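Side-chain contact in Abbfa_003403 (Acinetobacter baumannii, PDB 4ZXH), which acts as a four-domain nonribosomal peptide synthetase module, probably activating an amino acid, condensing it with an upstream acyl group and releasing the product through its thioesterase domain: residues G257-G262 with M358-L363. Numbering follows the deposited sequence.
With PNS (4'-phosphopantetheine), chain B.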
loop_
_atom_site.group_PDB
_atom_site.type_symbol
_atom_site.label_atom_id
_atom_site.label_comp_id
_atom_site.label_asym_id
_atom_site.label_seq_id
_atom_site.Cartn_x
_atom_site.Cartn_y
_atom_site.Cartn_z
ATOM N N GLY A 257 29.417 -2.809 16.087
ATOM C CA GLY A 257 29.102 -4.079 15.464
ATOM C C GLY A 257 28.275 -4.956 16.381
ATOM O O GLY A 257 27.377 -5.663 15.937
ATOM N N LEU A 258 28.569 -4.907 17.673
ATOM C CA LEU A 258 27.880 -5.770 18.619
ATOM C C LEU A 258 26.415 -5.393 18.710
ATOM O O LEU A 258 25.537 -6.248 18.675
ATOM C CB LEU A 258 28.537 -5.685 19.994
ATOM C CG LEU A 258 28.066 -6.647 21.083
ATOM C CD1 LEU A 258 28.115 -8.073 20.591
ATOM C CD2 LEU A 258 28.940 -6.484 22.313
ATOM N N VAL A 259 26.153 -4.100 18.824
ATOM C CA VAL A 259 24.796 -3.638 19.020
ATOM C C VAL A 259 24.009 -3.831 17.737
ATOM O O VAL A 259 22.809 -4.101 17.761
ATOM C CB VAL A 259 24.778 -2.160 19.463
ATOM C CG1 VAL A 259 23.352 -1.609 19.519
ATOM C CG2 VAL A 259 25.483 -2.008 20.809
ATOM N N LEU A 260 24.680 -3.709 16.602
ATOM C CA LEU A 260 23.993 -3.927 15.331
ATOM C C LEU A 260 23.541 -5.383 15.267
ATOM O O LEU A 260 22.397 -5.665 14.917
ATOM C CB LEU A 260 24.895 -3.574 14.148
ATOM C CG LEU A 260 24.311 -3.852 12.763
ATOM C CD1 LEU A 260 23.064 -3.031 12.576
ATOM C CD2 LEU A 260 25.316 -3.567 11.662
ATOM N N SER A 261 24.437 -6.299 15.637
ATOM C CA SER A 261 24.101 -7.722 15.736
ATOM C C SER A 261 22.873 -7.951 16.609
ATOM O O SER A 261 21.954 -8.682 16.227
ATOM C CB SER A 261 25.276 -8.516 16.292
ATOM O OG SER A 261 26.330 -8.539 15.353
ATOM N N GLY A 262 22.864 -7.321 17.780
ATOM C CA GLY A 262 21.710 -7.349 18.656
ATOM C C GLY A 262 20.440 -6.886 17.956
ATOM O O GLY A 262 19.379 -7.468 18.158
ATOM N N MET A 358 20.046 2.150 11.759
ATOM C CA MET A 358 20.780 2.302 12.985
ATOM C C MET A 358 21.933 3.285 12.826
ATOM O O MET A 358 22.811 3.081 11.980
ATOM C CB MET A 358 21.313 0.970 13.465
ATOM C CG MET A 358 22.325 1.187 14.564
ATOM S SD MET A 358 22.877 -0.300 15.344
ATOM C CE MET A 358 24.197 0.387 16.321
ATOM N N PHE A 359 21.919 4.344 13.640
ATOM C CA PHE A 359 22.958 5.377 13.601
ATOM C C PHE A 359 23.778 5.208 14.839
ATOM O O PHE A 359 23.226 5.034 15.924
ATOM C CB PHE A 359 22.417 6.830 13.585
ATOM C CG PHE A 359 21.332 7.104 12.579
ATOM C CD1 PHE A 359 21.110 6.270 11.500
ATOM C CD2 PHE A 359 20.533 8.227 12.720
ATOM C CE1 PHE A 359 20.096 6.537 10.586
ATOM C CE2 PHE A 359 19.516 8.508 11.803
ATOM C CZ PHE A 359 19.302 7.659 10.730
ATOM N N TRP A 360 25.087 5.295 14.706
ATOM C CA TRP A 360 25.929 5.311 15.889
ATOM C C TRP A 360 26.834 6.513 15.805
ATOM O O TRP A 360 27.868 6.465 15.142
ATOM C CB TRP A 360 26.747 4.032 16.002
ATOM C CG TRP A 360 27.650 4.008 17.176
ATOM C CD1 TRP A 360 28.826 4.681 17.318
ATOM C CD2 TRP A 360 27.468 3.259 18.375
ATOM N NE1 TRP A 360 29.381 4.405 18.538
ATOM C CE2 TRP A 360 28.563 3.532 19.209
ATOM C CE3 TRP A 360 26.488 2.379 18.827
ATOM C CZ2 TRP A 360 28.703 2.966 20.467
ATOM C CZ3 TRP A 360 26.625 1.819 20.074
ATOM C CH2 TRP A 360 27.721 2.113 20.882
ATOM N N GLU A 361 26.458 7.601 16.459
ATOM C CA GLU A 361 27.235 8.808 16.277
ATOM C C GLU A 361 27.914 9.288 17.544
ATOM O O GLU A 361 27.263 9.491 18.568
ATOM C CB GLU A 361 26.365 9.917 15.711
ATOM C CG GLU A 361 27.190 11.035 15.121
ATOM C CD GLU A 361 26.468 11.766 14.016
ATOM O OE1 GLU A 361 25.256 11.511 13.814
ATOM O OE2 GLU A 361 27.129 12.584 13.339
ATOM N N ARG A 362 29.233 9.446 17.457
ATOM C CA ARG A 362 30.008 10.111 18.494
ATOM C C ARG A 362 31.002 11.067 17.825
ATOM O O ARG A 362 31.882 10.635 17.083
ATOM C CB ARG A 362 30.731 9.092 19.393
ATOM N N LEU A 363 30.839 12.369 18.061
ATOM C CA LEU A 363 31.807 13.358 17.585
ATOM C C LEU A 363 33.095 13.307 18.394
ATOM O O LEU A 363 33.075 12.972 19.580
ATOM C CB LEU A 363 31.233 14.768 17.655
ATOM C CG LEU A 363 29.948 14.983 16.868
ATOM C CD1 LEU A 363 29.508 16.449 16.946
ATOM C CD2 LEU A 363 30.129 14.508 15.425
HETATM O O23 PNS B . 13.327 6.494 -5.859
HETATM P P24 PNS B . 14.505 7.276 -6.379
HETATM O O25 PNS B . 15.276 6.718 -7.544
HETATM O O27 PNS B . 15.515 7.394 -5.127
HETATM C C28 PNS B . 15.071 7.936 -3.888
HETATM C C29 PNS B . 16.245 7.984 -2.925
HETATM C C30 PNS B . 17.314 8.830 -3.618
HETATM C C31 PNS B . 16.752 6.563 -2.676
HETATM C C32 PNS B . 15.785 8.586 -1.589
HETATM O O33 PNS B . 14.540 7.958 -1.243
HETATM C C34 PNS B . 16.840 8.390 -0.516
HETATM O O35 PNS B . 17.966 8.876 -0.608
HETATM N N36 PNS B . 16.521 7.678 0.556
HETATM C C37 PNS B . 17.462 7.433 1.636
HETATM C C38 PNS B . 16.860 8.014 2.915
HETATM C C39 PNS B . 17.957 8.511 3.805
HETATM O O40 PNS B . 18.949 9.048 3.336
HETATM N N41 PNS B . 17.736 8.307 5.096
HETATM C C42 PNS B . 18.579 8.665 6.211
HETATM C C43 PNS B . 17.948 7.876 7.339
HETATM S S44 PNS B . 18.894 6.360 7.534
#
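Gly257 O, on the helix whose Val259 and Leu260 meet Met358, takes two hydrogen bonds from Ser261: the backbone N at 3.0 Å and the side-chain OG at 3.1 Å. They come from opposite faces of the carbonyl plane, OG tilted 30° out of it. The hydroxyl thus spends its proton on its own helix, and the contact with strand 356-360 is wholly apolar.

Met358 does most of the reaching. CG lies anti to the backbone N (chi1 167°) and the chain runs on extended, which carries sulfur and methyl across to the helix. SD comes to rest beside Leu260, 3.8 Å from CA and 3.9 Å from CD1, while CE ends against Val259, 3.9 Å from CG1, the two side chains crossing at about a right angle. Val259 is forked between two partners: its other methyl, CG2, approaches the six-membered ring of Trp360 obliquely, 4.1 Å from CZ3.

Between Met358 and Trp360, which both point toward the helix, Phe359 turns to the other face of the strand. There the edge of its ring meets the thiol end of the 4'-phosphopantetheine, with CZ 3.5 Å from S44. One short strand therefore backs onto the helix and lines the pantetheine pocket of the condensation domain.

Leu258, Leu260 and Ser261 also pack on helix 313-329, and Val259 reaches Met407 of strand 403-411. Strand 356-360 is an edge strand of its four-stranded sheet, running parallel to strand 403-411, and Met358 is hydrogen-bonded through its backbone to Ala279 of strand 275-279.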